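Local coordinates for poly-gamma-glutamate hydrolase (Bacillus phage phiNIT1, PDB 3A9L), which hydrolyses the gamma-glutamyl linkages of bacterial poly-gamma-glutamate as a zinc peptidase, at residues I35-H40 with N151-C156; T49-R54 with V100-Y105; K111-G116 with L193-A198. All blocks are in the same frame, centred on the assembly; numbering follows the deposited sequence.

Contact 1. Residues I35-H40 with N151-C156; sequences IYFSPH and NIVNRC. With ZN (zinc ion), chain C.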
# COMPACT_ATOMS: atom_id res chain seq x y z
N ILE A 35 12.75 -5.02 1.66
CA ILE A 35 11.76 -3.96 1.60
C ILE A 35 12.48 -2.62 1.36
O ILE A 35 13.43 -2.28 2.05
CB ILE A 35 10.91 -3.87 2.92
CG1 ILE A 35 9.92 -2.70 2.85
CG2 ILE A 35 11.82 -3.82 4.17
CD1 ILE A 35 8.94 -2.58 4.05
N TYR A 36 12.04 -1.89 0.34
CA TYR A 36 12.60 -0.62 0.02
C TYR A 36 11.62 0.42 0.43
O TYR A 36 10.44 0.33 0.10
CB TYR A 36 12.85 -0.53 -1.48
CG TYR A 36 13.87 -1.50 -1.96
CD1 TYR A 36 15.22 -1.29 -1.69
CD2 TYR A 36 13.51 -2.64 -2.67
CE1 TYR A 36 16.19 -2.17 -2.15
CE2 TYR A 36 14.49 -3.55 -3.12
CZ TYR A 36 15.82 -3.28 -2.86
OH TYR A 36 16.81 -4.13 -3.27
N PHE A 37 12.09 1.42 1.15
CA PHE A 37 11.12 2.33 1.77
C PHE A 37 11.70 3.68 2.14
O PHE A 37 12.91 3.86 2.20
CB PHE A 37 10.46 1.66 2.99
CG PHE A 37 11.29 1.72 4.23
CD1 PHE A 37 12.31 0.79 4.46
CD2 PHE A 37 11.06 2.72 5.16
CE1 PHE A 37 13.09 0.87 5.62
CE2 PHE A 37 11.83 2.81 6.33
CZ PHE A 37 12.85 1.90 6.55
N SER A 38 10.81 4.63 2.37
CA SER A 38 11.22 5.92 2.88
C SER A 38 10.17 6.47 3.89
O SER A 38 8.96 6.38 3.65
CB SER A 38 11.49 6.91 1.76
OG SER A 38 11.74 8.19 2.31
N PRO A 39 10.64 6.99 5.04
CA PRO A 39 9.72 7.69 5.94
C PRO A 39 9.49 9.15 5.54
O PRO A 39 8.63 9.84 6.11
CB PRO A 39 10.44 7.62 7.29
CG PRO A 39 11.90 7.54 6.97
CD PRO A 39 11.99 6.80 5.63
N HIS A 40 10.31 9.60 4.58
CA HIS A 40 10.37 11.01 4.12
C HIS A 40 10.09 11.14 2.61
O HIS A 40 10.79 11.86 1.86
CB HIS A 40 11.70 11.66 4.58
CG HIS A 40 12.02 11.44 6.04
ND1 HIS A 40 13.30 11.36 6.53
CD2 HIS A 40 11.20 11.26 7.10
CE1 HIS A 40 13.27 11.12 7.83
NE2 HIS A 40 12.00 11.04 8.20
N ASN A 151 17.35 3.70 14.48
CA ASN A 151 17.08 4.06 13.09
C ASN A 151 16.12 3.05 12.41
O ASN A 151 16.46 1.88 12.24
CB ASN A 151 18.38 4.21 12.29
CG ASN A 151 18.15 4.83 10.91
OD1 ASN A 151 17.34 4.33 10.11
ND2 ASN A 151 18.86 5.92 10.62
N ILE A 152 14.93 3.50 12.04
CA ILE A 152 13.95 2.58 11.40
C ILE A 152 14.55 1.48 10.48
O ILE A 152 14.13 0.32 10.57
CB ILE A 152 12.79 3.32 10.70
CG1 ILE A 152 11.75 2.32 10.14
CG2 ILE A 152 13.29 4.25 9.58
CD1 ILE A 152 11.01 1.50 11.21
N VAL A 153 15.51 1.83 9.62
CA VAL A 153 16.13 0.85 8.71
C VAL A 153 16.78 -0.38 9.39
O VAL A 153 16.73 -1.47 8.83
CB VAL A 153 17.13 1.50 7.68
CG1 VAL A 153 18.51 1.53 8.25
CG2 VAL A 153 17.14 0.68 6.39
N ASN A 154 17.32 -0.22 10.61
CA ASN A 154 17.90 -1.36 11.35
C ASN A 154 16.87 -2.11 12.22
O ASN A 154 17.24 -2.94 13.09
CB ASN A 154 19.05 -0.88 12.25
CG ASN A 154 20.18 -0.20 11.47
OD1 ASN A 154 20.52 -0.60 10.33
ND2 ASN A 154 20.72 0.88 12.06
N ARG A 155 15.59 -1.80 12.00
CA ARG A 155 14.55 -2.49 12.74
C ARG A 155 13.83 -3.49 11.83
O ARG A 155 12.72 -3.94 12.14
CB ARG A 155 13.58 -1.51 13.38
CG ARG A 155 14.27 -0.50 14.29
CD ARG A 155 13.25 0.42 14.87
NE ARG A 155 12.29 -0.31 15.70
CZ ARG A 155 11.17 0.22 16.17
NH1 ARG A 155 10.86 1.49 15.92
NH2 ARG A 155 10.36 -0.52 16.92
N CYS A 156 14.47 -3.85 10.72
CA CYS A 156 14.09 -5.08 9.99
C CYS A 156 14.42 -6.29 10.89
O CYS A 156 14.95 -6.13 12.00
CB CYS A 156 14.77 -5.16 8.62
SG CYS A 156 16.57 -5.05 8.74
ZN ZN C . 15.23 11.65 5.54
O HOH W 1 17.29 12.56 5.24
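Phe37 and Pro39, on strand 34-42 where the chain turns a corner at Pro39 and His40, face the short 3-10 turn at Ile152 and Val153; the backbones keep apart, with Phe37 CA 8.7 Å from Val153 CA, and share no hydrogen bond. Side chains fill the interval. With chi1 at 81°, the Phe37 ring sits between its own backbone N and carbonyl carbon and reaches out toward the turn. Its far end meets both branches of Ile152: CZ lies 3.8 Å from CG1 of Ile152, an oblique approach, while CE2 is 3.8 Å from CG2 of Ile152, which comes in at the ring edge and in its plane. On the neighbouring corner of the ring, Phe37 CE1 is 4.1 Å from Val153 CG2. Ile152 also extends toward the proline, its CG2 standing 4.4 Å from Pro39 CG. Leu93 of helix 87-94 touches both Phe37 and Ile152, closing a small apolar cluster.

Each segment braces its own bend. Val153 N donates to Asn151 OD1 over 3.1 Å, on a lone pair in the carbonyl plane, which makes an Asx turn. In 35-40, His40 N donates to Ser38 OG at 3.0 Å, an ST turn, and Ser38 OG also bonds to Phe102 O. The Pro39 ring carbon CG rests over one face of the His40 imidazole, whose ND1 binds the zinc ion at 2.2 Å together with His103 and Glu45; His40 NE2 is bonded to Val79 O. The contact is thus hydrophobic between segments and polar within them: apolar packing joins the strand to the 152-153 turn, while local hydrogen bonds shape the corner from which a zinc ligand projects, an imidazole held at both nitrogens.

Contact 2. Residues T49-R54 with V100-Y105; sequences TELIYR and VSFHGY. With ZN (zinc ion), chain C.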
# COMPACT_ATOMS: atom_id res chain seq x y z
N THR A 49 10.20 8.87 -3.46
CA THR A 49 9.05 8.12 -3.98
C THR A 49 9.35 7.46 -5.31
O THR A 49 9.10 6.27 -5.47
CB THR A 49 7.81 9.03 -4.17
OG1 THR A 49 7.32 9.42 -2.89
CG2 THR A 49 6.69 8.32 -4.93
N GLU A 50 9.93 8.23 -6.24
CA GLU A 50 10.08 7.79 -7.65
C GLU A 50 11.21 6.78 -7.75
O GLU A 50 11.14 5.81 -8.51
CB GLU A 50 10.35 8.98 -8.57
CG GLU A 50 9.14 9.97 -8.70
CD GLU A 50 8.92 10.93 -7.52
OE1 GLU A 50 9.88 11.29 -6.81
OE2 GLU A 50 7.75 11.34 -7.30
N LEU A 51 12.27 7.01 -6.97
CA LEU A 51 13.36 6.06 -6.95
C LEU A 51 12.91 4.76 -6.32
O LEU A 51 13.30 3.72 -6.78
CB LEU A 51 14.61 6.62 -6.26
CG LEU A 51 15.76 5.64 -6.03
CD1 LEU A 51 16.36 5.13 -7.37
CD2 LEU A 51 16.81 6.23 -5.13
N ILE A 52 12.10 4.83 -5.27
CA ILE A 52 11.64 3.58 -4.64
C ILE A 52 10.73 2.80 -5.59
O ILE A 52 10.81 1.57 -5.66
CB ILE A 52 10.97 3.84 -3.30
CG1 ILE A 52 12.07 4.00 -2.23
CG2 ILE A 52 10.00 2.70 -2.95
CD1 ILE A 52 11.64 4.77 -1.04
N TYR A 53 9.88 3.51 -6.32
CA TYR A 53 8.98 2.88 -7.31
C TYR A 53 9.75 2.06 -8.33
O TYR A 53 9.40 0.91 -8.60
CB TYR A 53 8.18 3.94 -8.05
CG TYR A 53 6.91 4.32 -7.35
CD1 TYR A 53 6.86 4.51 -5.97
CD2 TYR A 53 5.75 4.51 -8.07
CE1 TYR A 53 5.69 4.86 -5.35
CE2 TYR A 53 4.58 4.87 -7.46
CZ TYR A 53 4.55 5.03 -6.10
OH TYR A 53 3.37 5.38 -5.51
N ARG A 54 10.80 2.67 -8.88
CA ARG A 54 11.65 2.06 -9.89
C ARG A 54 12.45 0.88 -9.30
O ARG A 54 12.59 -0.17 -9.95
CB ARG A 54 12.60 3.15 -10.47
CG ARG A 54 13.46 2.73 -11.70
CD ARG A 54 12.57 2.41 -12.91
NE ARG A 54 13.35 1.86 -14.01
CZ ARG A 54 12.85 1.06 -14.95
NH1 ARG A 54 11.57 0.71 -14.92
NH2 ARG A 54 13.64 0.60 -15.91
N VAL A 100 16.29 -1.54 2.88
CA VAL A 100 17.05 -0.41 2.33
C VAL A 100 16.19 0.86 2.37
O VAL A 100 15.11 0.92 1.78
CB VAL A 100 17.52 -0.72 0.89
CG1 VAL A 100 18.18 0.49 0.27
CG2 VAL A 100 18.49 -1.87 0.88
N SER A 101 16.68 1.91 3.04
CA SER A 101 15.87 3.14 3.20
C SER A 101 16.41 4.22 2.28
O SER A 101 17.58 4.25 2.01
CB SER A 101 15.90 3.63 4.63
OG SER A 101 17.22 3.97 5.04
N PHE A 102 15.55 5.10 1.79
CA PHE A 102 16.00 6.15 0.87
C PHE A 102 15.69 7.55 1.41
O PHE A 102 14.54 7.89 1.68
CB PHE A 102 15.37 5.96 -0.52
CG PHE A 102 15.73 4.65 -1.19
CD1 PHE A 102 15.06 3.47 -0.85
CD2 PHE A 102 16.73 4.61 -2.13
CE1 PHE A 102 15.40 2.24 -1.48
CE2 PHE A 102 17.07 3.41 -2.77
CZ PHE A 102 16.41 2.23 -2.43
N HIS A 103 16.73 8.38 1.49
CA HIS A 103 16.66 9.71 2.12
C HIS A 103 17.19 10.81 1.27
O HIS A 103 18.00 10.60 0.35
CB HIS A 103 17.39 9.72 3.46
CG HIS A 103 16.66 9.00 4.54
ND1 HIS A 103 15.80 9.64 5.41
CD2 HIS A 103 16.63 7.69 4.89
CE1 HIS A 103 15.28 8.76 6.24
NE2 HIS A 103 15.77 7.57 5.95
N GLY A 104 16.73 12.02 1.56
CA GLY A 104 17.25 13.21 0.87
C GLY A 104 17.93 14.17 1.84
O GLY A 104 17.39 14.47 2.90
N TYR A 105 19.13 14.65 1.50
CA TYR A 105 19.75 15.66 2.36
C TYR A 105 20.08 16.87 1.50
O TYR A 105 20.18 16.75 0.28
CB TYR A 105 20.98 15.10 3.15
CG TYR A 105 22.24 14.94 2.34
CD1 TYR A 105 23.17 15.98 2.24
CD2 TYR A 105 22.52 13.74 1.66
CE1 TYR A 105 24.35 15.83 1.47
CE2 TYR A 105 23.70 13.58 0.91
CZ TYR A 105 24.60 14.62 0.82
OH TYR A 105 25.75 14.47 0.07
ZN ZN C . 15.23 11.65 5.54
O HOH W 1 17.29 12.56 5.24
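Phe102, on strand 98-105, points toward helix 48-59 and packs against Leu51 and Ile52, two consecutive residues of that helix. Its CB starts the contact, 3.9 Å from Ile52 CD1. The ring then divides between the partners. On one flank, Phe102 CD1 comes within 3.3 Å of Ile52 CG1, a tight fit, and CE1 continues past the same Ile52 CG1 at 3.8 Å. On the other flank Phe102 CD2 meets Leu51 CD2 at 3.4 Å, and CE2 remains 3.7 Å from that methyl; the leucine side chain crosses the phenylalanine at about a right angle. Leu51 gets there because its CG stands anti to the backbone N (chi1 172°).

The helix belongs to a beta-alpha-beta crossover, joining parallel strands 34-42 and 62-68, and it packs on the central strands of the mixed sheet. Ile52 accordingly also touches Leu63 and Leu65, while Leu51 reaches Phe192 and Ala196 of helix 190-209.

One residue further along the strand, the side chain serves the metal instead: His103 ND1 binds the zinc ion at 2.1 Å, in a site with His40 and Glu45. A zinc-bound water donates to Gly104 O over 3.0 Å, and Gly104 N is hydrogen-bonded to Glu45 OE1.

Contact 3. Residues K111-G116 with L193-A198; sequences KNTLVG and LDYAEA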
# COMPACT_ATOMS: atom_id res chain seq x y z
N LYS A 111 26.60 16.57 -6.15
CA LYS A 111 25.99 15.26 -6.31
C LYS A 111 26.76 14.20 -5.52
O LYS A 111 27.93 13.90 -5.82
CB LYS A 111 25.92 14.89 -7.79
CG LYS A 111 24.98 15.80 -8.58
CD LYS A 111 24.39 15.06 -9.79
CE LYS A 111 25.49 14.56 -10.73
NZ LYS A 111 24.93 14.25 -12.08
N ASN A 112 26.09 13.64 -4.52
CA ASN A 112 26.67 12.62 -3.69
C ASN A 112 25.63 11.75 -3.01
O ASN A 112 24.50 12.21 -2.75
CB ASN A 112 27.59 13.25 -2.65
CG ASN A 112 28.66 12.32 -2.21
OD1 ASN A 112 28.76 11.21 -2.70
ND2 ASN A 112 29.49 12.75 -1.28
N THR A 113 26.03 10.52 -2.71
CA THR A 113 25.26 9.60 -1.90
C THR A 113 26.13 9.05 -0.76
O THR A 113 27.23 8.55 -1.00
CB THR A 113 24.70 8.44 -2.74
OG1 THR A 113 23.81 8.97 -3.75
CG2 THR A 113 23.95 7.45 -1.85
N LEU A 114 25.60 9.16 0.47
CA LEU A 114 26.27 8.76 1.70
C LEU A 114 25.52 7.57 2.27
O LEU A 114 24.35 7.68 2.71
CB LEU A 114 26.32 9.93 2.72
CG LEU A 114 26.79 11.30 2.18
CD1 LEU A 114 26.54 12.40 3.20
CD2 LEU A 114 28.28 11.25 1.79
N VAL A 115 26.18 6.41 2.23
CA VAL A 115 25.53 5.13 2.52
C VAL A 115 25.97 4.61 3.89
O VAL A 115 27.17 4.47 4.15
CB VAL A 115 25.86 4.09 1.43
CG1 VAL A 115 24.96 2.86 1.55
CG2 VAL A 115 25.74 4.70 0.04
N GLY A 116 25.01 4.32 4.75
CA GLY A 116 25.33 3.73 6.04
C GLY A 116 24.34 2.65 6.40
O GLY A 116 23.72 2.04 5.52
N LEU A 193 17.67 6.20 -13.94
CA LEU A 193 17.60 4.77 -14.31
C LEU A 193 18.83 3.96 -13.87
O LEU A 193 18.70 2.87 -13.28
CB LEU A 193 17.35 4.62 -15.81
CG LEU A 193 16.12 5.34 -16.43
CD1 LEU A 193 16.05 5.19 -17.92
CD2 LEU A 193 14.80 4.87 -15.81
N ASP A 194 20.02 4.48 -14.16
CA ASP A 194 21.28 3.88 -13.70
C ASP A 194 21.36 3.74 -12.16
O ASP A 194 21.89 2.75 -11.62
CB ASP A 194 22.46 4.71 -14.22
CG ASP A 194 22.62 4.63 -15.74
OD1 ASP A 194 22.08 3.71 -16.37
OD2 ASP A 194 23.33 5.49 -16.32
N TYR A 195 20.85 4.75 -11.45
CA TYR A 195 20.89 4.73 -9.99
C TYR A 195 20.03 3.55 -9.54
O TYR A 195 20.52 2.64 -8.85
CB TYR A 195 20.36 6.07 -9.43
CG TYR A 195 20.78 6.39 -8.00
CD1 TYR A 195 20.21 5.71 -6.92
CD2 TYR A 195 21.70 7.38 -7.73
CE1 TYR A 195 20.57 5.98 -5.62
CE2 TYR A 195 22.07 7.68 -6.42
CZ TYR A 195 21.50 6.97 -5.37
OH TYR A 195 21.84 7.25 -4.07
N ALA A 196 18.78 3.51 -9.98
CA ALA A 196 17.89 2.46 -9.59
C ALA A 196 18.40 1.04 -9.97
O ALA A 196 18.30 0.10 -9.17
CB ALA A 196 16.49 2.73 -10.10
N GLU A 197 19.04 0.90 -11.14
CA GLU A 197 19.65 -0.37 -11.59
C GLU A 197 20.83 -0.77 -10.70
O GLU A 197 20.99 -1.94 -10.36
CB GLU A 197 20.10 -0.27 -13.04
CG GLU A 197 21.04 -1.41 -13.52
CD GLU A 197 20.29 -2.73 -13.80
OE1 GLU A 197 19.04 -2.73 -13.83
OE2 GLU A 197 20.95 -3.78 -13.96
N ALA A 198 21.64 0.21 -10.31
CA ALA A 198 22.72 -0.04 -9.34
C ALA A 198 22.23 -0.72 -8.06
O ALA A 198 22.86 -1.62 -7.55
CB ALA A 198 23.46 1.23 -9.00
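The long C-terminal helix 190-209 lies against one face of the mixed sheet, and Tyr195 carries its link to Thr113 at the start of strand 113-116. The backbones are far apart here, Thr113 CA and Tyr195 CA being 10.4 Å from each other, and the full length of the tyrosine is needed to span the gap. Its CG stands anti to the backbone N, chi1 -160°, which sends the ring out from the helix; the threonine comes from the opposite direction.

They meet through hydroxyls. Tyr195 OH donates to Thr113 OG1 over 2.6 Å, a short bond. The acceptor lies at the ring edge, in the ring plane, on the CE2 side, with Tyr195 CE2 3.4 Å from Thr113 OG1; the angle at OH between CZ and OG1 is about 116°. This suits a phenol, whose O-H prefers to lie in the plane of its ring. The threonine methyl presses on the same oxygen, Thr113 CG2 being 3.1 Å from Tyr195 OH.

Leu164 and Ile166 of strand 162-167 and Leu51 of helix 48-59 touch the tyrosine, and Phe174 meets its ring edge-to-face. Strand 113-116 is held by its neighbours, with backbone bonds from Thr113 to Glu138 and from Leu114 to Glu165. At the more exposed end, Lys111 NZ forms a salt bridge to Glu191 OE2 in the first turn of the same helix.

Both touching residues are buried, so this bond gives the phenol hydroxyl a partner in a place probably poor in water. Because a hydrogen bond is directional, it probably helps, with the Phe174 edge-to-face contact, to set the orientation of the Tyr195 ring.

In the fold
All three contacts are buried and reach the same mixed sheet, but they differ in chemistry. Contacts 1 and 2 are apolar between their segments and adjoin directly: strands 34-42 and 98-105 are neighbours, with Phe37 O close to Phe102 N at 2.9 Å, and each delivers a histidine to the shared zinc ion. Contact 3 sits farther out, its centre about 11 Å from that of the chain, and rests on one hydroxyl pair away from the metal. It meets contact 2 through Leu51 and Arg54, which pack on Ala196, and through Tyr105, which packs on Asn112 and Leu114. Contacts 1 and 3 do not touch. Hydrophobic packing thus backs the metal-bearing strands, while contact 3 adds a directional bond to the apolar packing of the C-terminal helix on the sheet.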